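Local structure of nicotinamide-nucleotide adenylyltransferase NadR family / Ribosylnicotinamide kinase (Lactococcus lactis subsp. cremoris, 6GYE) at residues 298-303 with 356-361. The protein binds nicotinamide riboside and probably phosphorylates it, then adenylylates the resulting nicotinamide mononucleotide to make NAD. Numbering follows the deposited sequence.
Sequences LVIPPI and LTRYHH
R358, in the first turn of helix 358-370, reaches with its guanidinium group to I300, P301 and I303, near the C-terminal end of strand 296-300 and in the loop that follows. The contact hangs on this one side chain, since the backbones stay well apart: the CA atoms of I300 and R358 are 8.6 Å from each other. The carbon contacts are van der Waals approaches of aliphatic groups to the guanidinium nitrogens. I300 meets the guanidinium at its edge, in plane, with CG2 3.8 Å from NH1 of R358; this methyl faces the arginine because it stands anti to the backbone N, while CG1 lies beside that N. P301 brings its ring carbon CD to 3.9 Å from NH1 of R358. On the other terminal nitrogen, CG2 of the poorly ordered I303 lies obliquely, 4.0 Å from R358 NH2. The polar part is loose: the carbonyl O of P301 sits near the guanidinium plane, 3.7 Å from NH1 of R358. Within the helix start, T357 occupies the N-cap position, and its OG1 is hydrogen-bonded to ND1 of H360 (2.7 Å). D345 O takes a weak hydrogen bond from R358 NH2, and I300 also touches K193 of the probable P-loop in this P-loop NTPase-type domain. With every approach at 3.7 Å or more, the link between the strand end and the C-terminal helix is mostly van der Waals.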
loop_
_atom_site.group_PDB
_atom_site.type_symbol
_atom_site.label_atom_id
_atom_site.label_comp_id
_atom_site.label_asym_id
_atom_site.label_seq_id
_atom_site.Cartn_x
_atom_site.Cartn_y
_atom_site.Cartn_z
ATOM N N LEU A 298 -15.245 -10.014 -7.186
ATOM C CA LEU A 298 -16.351 -10.245 -8.109
ATOM C C LEU A 298 -16.239 -11.650 -8.692
ATOM O O LEU A 298 -15.255 -11.965 -9.365
ATOM C CB LEU A 298 -16.334 -9.211 -9.237
ATOM C CG LEU A 298 -16.610 -7.781 -8.775
ATOM C CD1 LEU A 298 -16.363 -6.793 -9.875
ATOM C CD2 LEU A 298 -18.032 -7.647 -8.273
ATOM N N VAL A 299 -17.250 -12.483 -8.458
ATOM C CA VAL A 299 -17.246 -13.863 -8.927
ATOM C C VAL A 299 -18.241 -13.974 -10.071
ATOM O O VAL A 299 -19.418 -13.636 -9.904
ATOM C CB VAL A 299 -17.599 -14.847 -7.799
ATOM C CG1 VAL A 299 -17.760 -16.253 -8.350
ATOM C CG2 VAL A 299 -16.527 -14.810 -6.712
ATOM N N ILE A 300 -17.782 -14.449 -11.226
ATOM C CA ILE A 300 -18.663 -14.718 -12.362
ATOM C C ILE A 300 -19.108 -16.177 -12.265
ATOM O O ILE A 300 -18.284 -17.079 -12.478
ATOM C CB ILE A 300 -17.965 -14.437 -13.695
ATOM C CG1 ILE A 300 -17.465 -12.990 -13.744
ATOM C CG2 ILE A 300 -18.906 -14.757 -14.849
ATOM C CD1 ILE A 300 -16.720 -12.645 -15.045
ATOM N N PRO A 301 -20.381 -16.447 -11.998
ATOM C CA PRO A 301 -20.830 -17.821 -11.817
ATOM C C PRO A 301 -21.107 -18.472 -13.155
ATOM O O PRO A 301 -21.313 -17.781 -14.163
ATOM C CB PRO A 301 -22.118 -17.657 -11.002
ATOM C CG PRO A 301 -22.655 -16.366 -11.498
ATOM C CD PRO A 301 -21.473 -15.485 -11.787
ATOM N N PRO A 302 -21.107 -19.799 -13.212
ATOM C CA PRO A 302 -21.379 -20.473 -14.486
ATOM C C PRO A 302 -22.857 -20.380 -14.834
ATOM O O PRO A 302 -23.718 -20.775 -14.047
ATOM C CB PRO A 302 -20.943 -21.916 -14.215
ATOM C CG PRO A 302 -21.180 -22.079 -12.739
ATOM C CD PRO A 302 -20.755 -20.755 -12.147
ATOM N N ILE A 303 -23.153 -19.806 -15.998
ATOM C CA ILE A 303 -24.444 -19.980 -16.647
ATOM C C ILE A 303 -24.192 -20.239 -18.125
ATOM O O ILE A 303 -23.146 -19.882 -18.673
ATOM C CB ILE A 303 -25.388 -18.773 -16.446
ATOM C CG1 ILE A 303 -26.854 -19.228 -16.513
ATOM C CG2 ILE A 303 -25.098 -17.680 -17.472
ATOM C CD1 ILE A 303 -27.178 -20.439 -15.634
ATOM N N LEU A 356 -29.684 -4.892 -14.848
ATOM C CA LEU A 356 -29.909 -5.048 -16.282
ATOM C C LEU A 356 -28.943 -6.055 -16.887
ATOM O O LEU A 356 -29.315 -6.826 -17.777
ATOM C CB LEU A 356 -29.768 -3.703 -16.995
ATOM C CG LEU A 356 -30.883 -2.668 -16.825
ATOM C CD1 LEU A 356 -30.491 -1.344 -17.464
ATOM C CD2 LEU A 356 -32.181 -3.164 -17.396
ATOM N N THR A 357 -27.680 -5.997 -16.475
ATOM C CA THR A 357 -26.629 -6.829 -17.023
ATOM C C THR A 357 -25.605 -7.124 -15.933
ATOM O O THR A 357 -25.578 -6.480 -14.878
ATOM C CB THR A 357 -25.890 -6.142 -18.194
ATOM O OG1 THR A 357 -25.076 -5.073 -17.683
ATOM C CG2 THR A 357 -26.862 -5.581 -19.252
ATOM N N ARG A 358 -24.750 -8.105 -16.223
ATOM C CA ARG A 358 -23.605 -8.398 -15.373
ATOM C C ARG A 358 -22.787 -7.140 -15.106
ATOM O O ARG A 358 -22.386 -6.875 -13.963
ATOM C CB ARG A 358 -22.746 -9.471 -16.050
ATOM C CG ARG A 358 -21.993 -10.394 -15.110
ATOM C CD ARG A 358 -22.034 -11.865 -15.577
ATOM N NE ARG A 358 -23.391 -12.416 -15.629
ATOM C CZ ARG A 358 -23.679 -13.714 -15.556
ATOM N NH1 ARG A 358 -22.708 -14.609 -15.413
ATOM N NH2 ARG A 358 -24.943 -14.117 -15.620
ATOM N N TYR A 359 -22.545 -6.344 -16.153
ATOM C CA TYR A 359 -21.741 -5.134 -16.007
ATOM C C TYR A 359 -22.415 -4.118 -15.080
ATOM O O TYR A 359 -21.749 -3.505 -14.229
ATOM C CB TYR A 359 -21.451 -4.520 -17.383
ATOM C CG TYR A 359 -20.778 -3.181 -17.254
ATOM C CD1 TYR A 359 -19.404 -3.078 -17.091
ATOM C CD2 TYR A 359 -21.534 -2.016 -17.240
ATOM C CE1 TYR A 359 -18.798 -1.840 -16.933
ATOM C CE2 TYR A 359 -20.959 -0.800 -17.068
ATOM C CZ TYR A 359 -19.596 -0.703 -16.917
ATOM O OH TYR A 359 -19.061 0.550 -16.762
ATOM N N HIS A 360 -23.732 -3.913 -15.233
ATOM C CA HIS A 360 -24.443 -3.025 -14.313
ATOM C C HIS A 360 -24.261 -3.470 -12.872
ATOM O O HIS A 360 -23.970 -2.650 -11.989
ATOM C CB HIS A 360 -25.936 -2.964 -14.646
ATOM C CG HIS A 360 -26.246 -2.165 -15.863
ATOM N ND1 HIS A 360 -25.862 -2.558 -17.130
ATOM C CD2 HIS A 360 -26.910 -0.993 -16.017
ATOM C CE1 HIS A 360 -26.268 -1.658 -18.010
ATOM N NE2 HIS A 360 -26.911 -0.702 -17.362
ATOM N N HIS A 361 -24.412 -4.776 -12.622
ATOM C CA HIS A 361 -24.259 -5.291 -11.262
ATOM C C HIS A 361 -22.868 -4.998 -10.716
ATOM O O HIS A 361 -22.721 -4.507 -9.593
ATOM C CB HIS A 361 -24.535 -6.795 -11.242
ATOM C CG HIS A 361 -24.677 -7.365 -9.862
ATOM N ND1 HIS A 361 -25.099 -8.660 -9.627
ATOM C CD2 HIS A 361 -24.479 -6.808 -8.642
ATOM C CE1 HIS A 361 -25.141 -8.875 -8.326
ATOM N NE2 HIS A 361 -24.775 -7.767 -7.704
#